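Local atomic coordinates of lyase/mutase (Burkholderia cenocepacia, PDB entry 4LSB), a protein that belongs to a family of lyases and mutases built on a TIM-barrel fold and holds a bound magnesium ion. Residues 32-37 and 236-241; 140-145 and 183-188; 164-169 and 194-199. All coordinates share one frame; numbering follows the deposited sequence.

Contact 1: residues 32-37 and 236-241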
loop_
_atom_site.group_PDB
_atom_site.type_symbol
_atom_site.label_atom_id
_atom_site.label_comp_id
_atom_site.label_asym_id
_atom_site.label_seq_id
_atom_site.Cartn_x
_atom_site.Cartn_y
_atom_site.Cartn_z
ATOM N N PHE B 32 21.237 8.152 11.982
ATOM C CA PHE B 32 20.727 7.618 10.705
ATOM C C PHE B 32 19.230 7.516 10.734
ATOM O O PHE B 32 18.640 7.396 11.773
ATOM C CB PHE B 32 21.363 6.258 10.328
ATOM C CG PHE B 32 20.897 5.086 11.152
ATOM C CD1 PHE B 32 21.461 4.809 12.380
ATOM C CD2 PHE B 32 19.938 4.212 10.649
ATOM C CE1 PHE B 32 21.032 3.734 13.127
ATOM C CE2 PHE B 32 19.505 3.129 11.385
ATOM C CZ PHE B 32 20.037 2.899 12.644
ATOM N N ILE B 33 18.621 7.515 9.565
ATOM C CA ILE B 33 17.173 7.434 9.479
ATOM C C ILE B 33 16.847 5.963 9.182
ATOM O O ILE B 33 17.481 5.343 8.335
ATOM C CB ILE B 33 16.610 8.337 8.364
ATOM C CG1 ILE B 33 16.877 9.802 8.698
ATOM C CG2 ILE B 33 15.139 8.098 8.185
ATOM C CD1 ILE B 33 16.529 10.805 7.594
ATOM N N ILE B 34 15.874 5.448 9.903
ATOM C CA ILE B 34 15.315 4.144 9.664
ATOM C C ILE B 34 13.857 4.354 9.227
ATOM O O ILE B 34 12.961 4.672 10.037
ATOM C CB ILE B 34 15.476 3.184 10.851
ATOM C CG1 ILE B 34 14.992 1.784 10.461
ATOM C CG2 ILE B 34 14.735 3.667 12.080
ATOM C CD1 ILE B 34 15.447 0.698 11.419
ATOM N N PRO B 35 13.621 4.280 7.899
ATOM C CA PRO B 35 12.269 4.582 7.433
ATOM C C PRO B 35 11.356 3.394 7.554
ATOM O O PRO B 35 11.821 2.246 7.747
ATOM C CB PRO B 35 12.512 4.957 5.980
ATOM C CG PRO B 35 13.604 4.053 5.576
ATOM C CD PRO B 35 14.519 3.990 6.770
ATOM N N ASN B 36 10.058 3.653 7.419
ATOM C CA ASN B 36 9.012 2.699 7.735
ATOM C C ASN B 36 8.072 2.398 6.518
ATOM O O ASN B 36 7.041 3.008 6.375
ATOM C CB ASN B 36 8.123 3.182 8.894
ATOM C CG ASN B 36 8.901 3.513 10.179
ATOM O OD1 ASN B 36 9.544 4.566 10.276
ATOM N ND2 ASN B 36 8.848 2.627 11.160
ATOM N N PRO B 37 8.447 1.460 5.681
ATOM C CA PRO B 37 7.525 0.916 4.689
ATOM C C PRO B 37 6.449 0.079 5.324
ATOM O O PRO B 37 6.588 -0.303 6.488
ATOM C CB PRO B 37 8.438 0.035 3.863
ATOM C CG PRO B 37 9.327 -0.500 4.868
ATOM C CD PRO B 37 9.597 0.569 5.858
ATOM N N VAL B 236 21.068 12.226 19.418
ATOM C CA VAL B 236 20.259 11.149 18.901
ATOM C C VAL B 236 21.055 10.286 17.956
ATOM O O VAL B 236 21.888 10.786 17.180
ATOM C CB VAL B 236 19.016 11.707 18.168
ATOM C CG1 VAL B 236 18.133 10.581 17.640
ATOM C CG2 VAL B 236 18.190 12.532 19.147
ATOM N N LYS B 237 20.795 8.974 18.011
ATOM C CA LYS B 237 21.461 8.047 17.104
ATOM C C LYS B 237 20.610 7.581 15.902
ATOM O O LYS B 237 21.134 7.323 14.833
ATOM C CB LYS B 237 21.910 6.825 17.898
ATOM C CG LYS B 237 22.736 5.825 17.094
ATOM C CD LYS B 237 23.941 6.410 16.385
ATOM C CE LYS B 237 24.890 7.081 17.383
ATOM N NZ LYS B 237 26.113 7.550 16.680
ATOM N N ARG B 238 19.329 7.411 16.116
ATOM C CA ARG B 238 18.405 6.835 15.121
ATOM C C ARG B 238 17.139 7.640 15.042
ATOM O O ARG B 238 16.575 8.013 16.045
ATOM C CB ARG B 238 18.048 5.400 15.478
ATOM C CG ARG B 238 17.561 4.573 14.294
ATOM C CD ARG B 238 17.520 3.089 14.681
ATOM N NE ARG B 238 16.365 2.799 15.512
ATOM C CZ ARG B 238 16.153 1.717 16.268
ATOM N NH1 ARG B 238 17.012 0.759 16.376
ATOM N NH2 ARG B 238 14.997 1.577 16.883
ATOM N N VAL B 239 16.662 7.873 13.825
ATOM C CA VAL B 239 15.460 8.610 13.641
ATOM C C VAL B 239 14.522 7.807 12.740
ATOM O O VAL B 239 14.855 7.432 11.624
ATOM C CB VAL B 239 15.742 9.970 12.976
ATOM C CG1 VAL B 239 14.449 10.775 12.892
ATOM C CG2 VAL B 239 16.783 10.734 13.762
ATOM N N SER B 240 13.338 7.547 13.264
ATOM C CA SER B 240 12.304 6.802 12.550
ATOM C C SER B 240 11.082 7.718 12.252
ATOM O O SER B 240 11.005 8.905 12.705
ATOM C CB SER B 240 11.880 5.605 13.438
ATOM O OG SER B 240 11.169 6.062 14.623
ATOM N N VAL B 241 10.105 7.179 11.504
ATOM C CA VAL B 241 8.939 7.968 11.140
ATOM C C VAL B 241 7.557 7.320 11.400
ATOM O O VAL B 241 6.537 7.883 11.022
ATOM C CB VAL B 241 8.995 8.447 9.668
ATOM C CG1 VAL B 241 10.246 9.285 9.414
ATOM C CG2 VAL B 241 8.882 7.285 8.696
#
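Lys-237 offers its carbonyl O to Phe-32 N at 3.0 Å, linking parallel strands 32-34 and 238-240. Arg-238 follows, pairing with Phe-32 on the face that also carries Ile-34 and Ser-240. The two side chains run alongside each other in the same direction, so the aliphatic part of the arginine lies over the phenylalanine ring. Arg-238 CG makes a CH-pi contact 3.8 Å from the Phe-32 ring centroid. Arg-238 CD closes on Phe-32 CZ at 3.2 Å. The ring stands there because Phe-32 CG is set between its own N and carbonyl carbon (chi1 73°). Ring and guanidinium planes lie 71° apart, and the charged end goes on to Asn-216, Thr-162 and His-26. Ile-34 CG2 touches the same arginine at CG, 3.7 Å away. Val-239 uses both backbone polar atoms: its N donates to Phe-32 O at 2.9 Å, and its O accepts from Ile-34 N at 2.8 Å. Its side chain lies on the other face with Ile-33. At Ser-240, CB meets Ile-34 CG2, while the hydroxyl pairs with Asn-216. Val-241 N ends the run by binding Asn-36 OD1 at 2.9 Å, a side-chain amide continuing where backbone pairing stops; Asn-36 ND2 is held by Thr-56 O. This is the seam where the first and eighth strands close the barrel, with strands 54-55 and 215-218 flanking the pair, helix 228-233 packing on Ile-33 and Val-239, and Phe-266 of the second subunit reaching the same face.

Contact 2: residues 140-145 and 183-188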
loop_
_atom_site.group_PDB
_atom_site.type_symbol
_atom_site.label_atom_id
_atom_site.label_comp_id
_atom_site.label_asym_id
_atom_site.label_seq_id
_atom_site.Cartn_x
_atom_site.Cartn_y
_atom_site.Cartn_z
ATOM N N ALA B 140 7.296 -4.519 36.646
ATOM C CA ALA B 140 6.799 -5.401 35.635
ATOM C C ALA B 140 7.385 -5.037 34.274
ATOM O O ALA B 140 7.700 -5.938 33.492
ATOM C CB ALA B 140 5.293 -5.368 35.586
ATOM N N SER B 141 7.491 -3.740 33.982
ATOM C CA SER B 141 8.078 -3.295 32.713
ATOM C C SER B 141 9.509 -3.769 32.496
ATOM O O SER B 141 9.858 -4.246 31.429
ATOM C CB SER B 141 8.083 -1.778 32.614
ATOM O OG SER B 141 6.774 -1.295 32.434
ATOM N N VAL B 142 10.342 -3.545 33.491
ATOM C CA VAL B 142 11.727 -3.996 33.486
ATOM C C VAL B 142 11.821 -5.508 33.393
ATOM O O VAL B 142 12.654 -6.018 32.659
ATOM C CB VAL B 142 12.456 -3.522 34.761
ATOM C CG1 VAL B 142 13.862 -4.058 34.804
ATOM C CG2 VAL B 142 12.512 -1.996 34.820
ATOM N N GLU B 143 11.004 -6.253 34.149
ATOM C CA GLU B 143 11.046 -7.727 34.027
ATOM C C GLU B 143 10.746 -8.179 32.605
ATOM O O GLU B 143 11.378 -9.129 32.058
ATOM C CB GLU B 143 10.017 -8.382 34.941
ATOM C CG GLU B 143 10.588 -9.201 36.062
ATOM C CD GLU B 143 9.502 -10.047 36.741
ATOM O OE1 GLU B 143 9.782 -11.238 37.034
ATOM O OE2 GLU B 143 8.372 -9.527 36.948
ATOM N N ARG B 144 9.762 -7.498 32.018
ATOM C CA ARG B 144 9.423 -7.706 30.602
ATOM C C ARG B 144 10.627 -7.481 29.677
ATOM O O ARG B 144 10.940 -8.324 28.837
ATOM C CB ARG B 144 8.254 -6.815 30.172
ATOM C CG ARG B 144 6.887 -7.292 30.665
ATOM C CD ARG B 144 5.896 -6.145 30.634
ATOM N NE ARG B 144 5.872 -5.483 29.326
ATOM C CZ ARG B 144 5.199 -5.927 28.272
ATOM N NH1 ARG B 144 4.454 -7.052 28.337
ATOM N NH2 ARG B 144 5.228 -5.242 27.158
ATOM N N ILE B 145 11.274 -6.329 29.784
ATOM C CA ILE B 145 12.453 -6.049 28.927
ATOM C C ILE B 145 13.592 -7.041 29.218
ATOM O O ILE B 145 14.281 -7.505 28.322
ATOM C CB ILE B 145 12.947 -4.595 29.102
ATOM C CG1 ILE B 145 11.913 -3.627 28.549
ATOM C CG2 ILE B 145 14.310 -4.379 28.427
ATOM C CD1 ILE B 145 11.569 -3.791 27.083
ATOM N N VAL B 183 16.330 4.495 31.333
ATOM C CA VAL B 183 17.572 4.108 31.999
ATOM C C VAL B 183 17.456 2.677 32.614
ATOM O O VAL B 183 18.383 1.879 32.574
ATOM C CB VAL B 183 17.903 5.134 33.111
ATOM C CG1 VAL B 183 18.985 4.593 34.035
ATOM C CG2 VAL B 183 18.319 6.448 32.488
ATOM N N ALA B 184 16.293 2.368 33.139
ATOM C CA ALA B 184 16.089 1.056 33.752
ATOM C C ALA B 184 16.065 -0.054 32.679
ATOM O O ALA B 184 16.569 -1.160 32.904
ATOM C CB ALA B 184 14.821 1.041 34.555
ATOM N N TYR B 185 15.462 0.260 31.547
ATOM C CA TYR B 185 15.448 -0.634 30.400
ATOM C C TYR B 185 16.873 -0.838 29.836
ATOM O O TYR B 185 17.240 -1.953 29.503
ATOM C CB TYR B 185 14.485 -0.109 29.319
ATOM C CG TYR B 185 13.042 0.167 29.752
ATOM C CD1 TYR B 185 12.512 -0.372 30.947
ATOM C CD2 TYR B 185 12.190 0.945 28.969
ATOM C CE1 TYR B 185 11.188 -0.127 31.344
ATOM C CE2 TYR B 185 10.878 1.169 29.344
ATOM C CZ TYR B 185 10.373 0.622 30.544
ATOM O OH TYR B 185 9.084 0.884 30.953
ATOM N N ARG B 186 17.664 0.227 29.761
ATOM C CA ARG B 186 19.061 0.153 29.344
ATOM C C ARG B 186 19.806 -0.761 30.332
ATOM O O ARG B 186 20.573 -1.638 29.934
ATOM C CB ARG B 186 19.692 1.551 29.336
ATOM C CG ARG B 186 21.130 1.589 28.878
ATOM C CD ARG B 186 21.843 2.770 29.472
ATOM N NE ARG B 186 22.125 2.601 30.905
ATOM C CZ ARG B 186 22.252 3.607 31.764
ATOM N NH1 ARG B 186 22.104 4.851 31.360
ATOM N NH2 ARG B 186 22.542 3.372 33.044
ATOM N N ASP B 187 19.564 -0.566 31.631
ATOM C CA ASP B 187 20.285 -1.369 32.611
ATOM C C ASP B 187 19.864 -2.830 32.568
ATOM O O ASP B 187 20.661 -3.707 32.853
ATOM C CB ASP B 187 20.117 -0.809 34.014
ATOM C CG ASP B 187 20.848 0.481 34.196
ATOM O OD1 ASP B 187 21.662 0.848 33.320
ATOM O OD2 ASP B 187 20.566 1.154 35.216
ATOM N N ALA B 188 18.629 -3.082 32.162
ATOM C CA ALA B 188 18.207 -4.441 31.916
ATOM C C ALA B 188 18.789 -5.105 30.650
ATOM O O ALA B 188 18.621 -6.303 30.496
ATOM C CB ALA B 188 16.701 -4.524 31.931
#
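Tyr-185, Ile-145 and Val-142 bury most of the surface between helices 138-153 and 175-187; the axes of 140-145 and 183-187 approach to 9.2 Å at 34°, running in roughly the same direction. Tyr-185 has the largest buried surface of the three. Its aromatic side chain leans across toward the other helix and is touched at several points along its length. Ile-145 comes to one face of the ring at about a right angle, with CG1 4.0 Å above the ring plane and displaced toward the rim. Having CG1 beside its backbone N (chi1 -67°) leaves the other branch, CG2, against Tyr-185 O and the methyl of Ala-188. Val-142 divides its two methyls between Ala-184 and Ala-188, four residues apart. Val-142 CG2 packs on Ala-184 CB at 3.8 Å and also approaches Tyr-185 CE1, whereas Val-142 CG1 reaches Ala-188 CB at 4.1 Å. The two alanine methyls thus receive the valine. At the far end of the ring, Ser-141 CB lies 3.3 Å from Tyr-185 OH. That phenol oxygen is bonded to Asp-126 and Arg-181, and Ser-141 OG turns back to Ala-137 O. Beneath the pair, Ala-163 of strand 160-164 meets both Ile-145 and Tyr-185, as expected for neighbouring outer helices of a TIM barrel. The interface between the two segments is therefore held by shape and apolar burial, with its polar atoms bonded elsewhere; the phenol, anchored at its tip by an acid and an arginine, would be restrained in its rotation.

Contact 3: residues 164-169 and 194-199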
loop_
_atom_site.group_PDB
_atom_site.type_symbol
_atom_site.label_atom_id
_atom_site.label_comp_id
_atom_site.label_asym_id
_atom_site.label_seq_id
_atom_site.Cartn_x
_atom_site.Cartn_y
_atom_site.Cartn_z
ATOM N N ARG B 164 10.827 0.630 24.381
ATOM C CA ARG B 164 9.957 1.815 24.299
ATOM C C ARG B 164 9.249 2.162 25.608
ATOM O O ARG B 164 8.686 1.309 26.315
ATOM C CB ARG B 164 8.903 1.623 23.201
ATOM C CG ARG B 164 9.419 1.917 21.796
ATOM C CD ARG B 164 8.455 1.610 20.667
ATOM N NE ARG B 164 7.216 2.366 20.785
ATOM C CZ ARG B 164 6.354 2.539 19.804
ATOM N NH1 ARG B 164 6.573 2.063 18.592
ATOM N NH2 ARG B 164 5.258 3.212 20.039
ATOM N N CYS B 165 9.264 3.441 25.919
ATOM C CA CYS B 165 8.456 3.994 27.007
ATOM C C CYS B 165 7.378 4.891 26.398
ATOM O O CYS B 165 7.676 5.879 25.689
ATOM C CB CYS B 165 9.292 4.755 28.022
ATOM S SG CYS B 165 8.229 5.579 29.231
ATOM N N GLU B 166 6.125 4.536 26.664
ATOM C CA GLU B 166 5.020 5.118 25.939
ATOM C C GLU B 166 4.324 6.262 26.681
ATOM O O GLU B 166 3.277 6.718 26.252
ATOM C CB GLU B 166 4.011 4.031 25.584
ATOM C CG GLU B 166 4.605 2.903 24.796
ATOM C CD GLU B 166 5.072 3.327 23.414
ATOM O OE1 GLU B 166 4.202 3.655 22.578
ATOM O OE2 GLU B 166 6.295 3.325 23.147
ATOM N N ASN B 167 4.926 6.693 27.776
ATOM C CA ASN B 167 4.376 7.726 28.650
ATOM C C ASN B 167 3.739 8.891 27.937
ATOM O O ASN B 167 2.582 9.253 28.237
ATOM C CB ASN B 167 5.449 8.261 29.565
ATOM C CG ASN B 167 5.565 7.488 30.859
ATOM O OD1 ASN B 167 4.726 6.653 31.180
ATOM N ND2 ASN B 167 6.605 7.768 31.605
ATOM N N TYR B 168 4.479 9.472 26.991
ATOM C CA TYR B 168 4.038 10.694 26.327
ATOM C C TYR B 168 2.886 10.466 25.375
ATOM O O TYR B 168 2.255 11.438 24.959
ATOM C CB TYR B 168 5.201 11.377 25.572
ATOM C CG TYR B 168 6.095 12.241 26.443
ATOM C CD1 TYR B 168 6.850 11.697 27.492
ATOM C CD2 TYR B 168 6.202 13.610 26.206
ATOM C CE1 TYR B 168 7.669 12.487 28.274
ATOM C CE2 TYR B 168 7.019 14.414 26.979
ATOM C CZ TYR B 168 7.747 13.872 28.002
ATOM O OH TYR B 168 8.533 14.685 28.740
ATOM N N LEU B 169 2.629 9.215 24.988
ATOM C CA LEU B 169 1.455 8.920 24.165
ATOM C C LEU B 169 0.179 8.652 25.002
ATOM O O LEU B 169 -0.909 8.518 24.424
ATOM C CB LEU B 169 1.700 7.761 23.208
ATOM C CG LEU B 169 2.950 7.815 22.307
ATOM C CD1 LEU B 169 2.961 6.574 21.424
ATOM C CD2 LEU B 169 3.023 9.064 21.438
ATOM N N TYR B 194 13.823 4.390 23.351
ATOM C CA TYR B 194 12.913 5.192 22.514
ATOM C C TYR B 194 11.672 5.619 23.324
ATOM O O TYR B 194 10.956 4.759 23.838
ATOM C CB TYR B 194 12.536 4.369 21.294
ATOM C CG TYR B 194 11.432 4.842 20.306
ATOM C CD1 TYR B 194 11.031 6.163 20.167
ATOM C CD2 TYR B 194 10.866 3.919 19.449
ATOM C CE1 TYR B 194 10.052 6.527 19.242
ATOM C CE2 TYR B 194 9.903 4.272 18.542
ATOM C CZ TYR B 194 9.501 5.582 18.446
ATOM O OH TYR B 194 8.538 5.858 17.494
ATOM N N ALA B 195 11.453 6.939 23.414
ATOM C CA ALA B 195 10.224 7.512 24.024
ATOM C C ALA B 195 9.400 8.304 22.994
ATOM O O ALA B 195 9.648 9.470 22.793
ATOM C CB ALA B 195 10.605 8.417 25.172
ATOM N N PRO B 196 8.433 7.666 22.333
ATOM C CA PRO B 196 7.703 8.391 21.314
ATOM C C PRO B 196 6.869 9.509 21.941
ATOM O O PRO B 196 6.394 9.377 23.072
ATOM C CB PRO B 196 6.845 7.321 20.650
ATOM C CG PRO B 196 6.787 6.211 21.628
ATOM C CD PRO B 196 8.003 6.262 22.430
ATOM N N GLY B 197 6.753 10.627 21.236
ATOM C CA GLY B 197 6.068 11.793 21.843
ATOM C C GLY B 197 6.922 12.888 22.427
ATOM O O GLY B 197 6.461 14.016 22.525
ATOM N N ILE B 198 8.154 12.595 22.837
ATOM C CA ILE B 198 9.114 13.645 23.177
ATOM C C ILE B 198 9.673 14.315 21.897
ATOM O O ILE B 198 10.373 13.693 21.084
ATOM C CB ILE B 198 10.268 13.137 24.041
ATOM C CG1 ILE B 198 9.739 12.357 25.231
ATOM C CG2 ILE B 198 11.109 14.306 24.531
ATOM C CD1 ILE B 198 10.782 12.120 26.294
ATOM N N THR B 199 9.319 15.586 21.712
ATOM C CA THR B 199 9.643 16.312 20.494
ATOM C C THR B 199 10.501 17.551 20.755
ATOM O O THR B 199 11.087 18.073 19.821
ATOM C CB THR B 199 8.353 16.772 19.740
ATOM O OG1 THR B 199 7.461 17.378 20.675
ATOM C CG2 THR B 199 7.620 15.579 19.110
HETATM O O HOH W 1 6.832 8.437 25.589
#
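Cys-165 N donates to Tyr-194 O at 3.0 Å, in the carbonyl plane, where parallel strands 160-164 and 192-194 end, the one direct hydrogen bond between the segments. A water extends the polar link, donating to Cys-165 O and Pro-196 O and accepting from Tyr-168 N. Charge is paired within 164-169: Arg-164 grips Glu-166 side-on, NE to OE2 at 2.7 Å and NH2 to OE1 at 2.8 Å. With the Arg-164 chain bent at chi3 (59°), Glu-166 OE2 lies in the guanidinium plane, though NE meets it from above the carboxylate plane. Van der Waals contacts surround this pair. Arg-164 CG lies 3.4 Å from Tyr-194 CD2, the side chains running alongside, and Pro-196 CG abuts Glu-166 OE2. Leu-169 crosses Pro-196 at about a right angle, Leu-169 CD1 against Pro-196 CG at 3.8 Å. Ile-198 CG1 sits almost squarely over the Tyr-168 ring, 3.5 Å from its centroid, a CH-pi contact. Gly-197, third in the type II turn from Ala-195 to Ile-198 and at phi 100°, lets Tyr-168 CB come within 3.9 Å of its CA. The water's three bonds satisfy buried backbone atoms, and the bidentate ion pair would steady the Arg-164 side chain about 6 Å from the magnesium.

Contacts 1 and 3 are buried and lie at strands of the barrel, whereas contact 2 is a partly buried pairing of outer helices about 19 Å from the centre of the chain. Contact 1 joins the first and eighth strands by backbone bonds and one side-chain amide; contact 3 joins the loops after two adjacent strands, where a single direct bond and a water bridge the segments, while the ion pair lies inside one of them. Contact 2 relies on apolar packing. Contacts 2 and 3 lie on consecutive elements, the loop 164-169 leading to helix 175-187, and touch where Tyr-185 CE2 meets Arg-164 O at 3.7 Å. Contacts 1 and 3 meet more loosely, through Ser-240 and Tyr-194; contacts 1 and 2 do not touch.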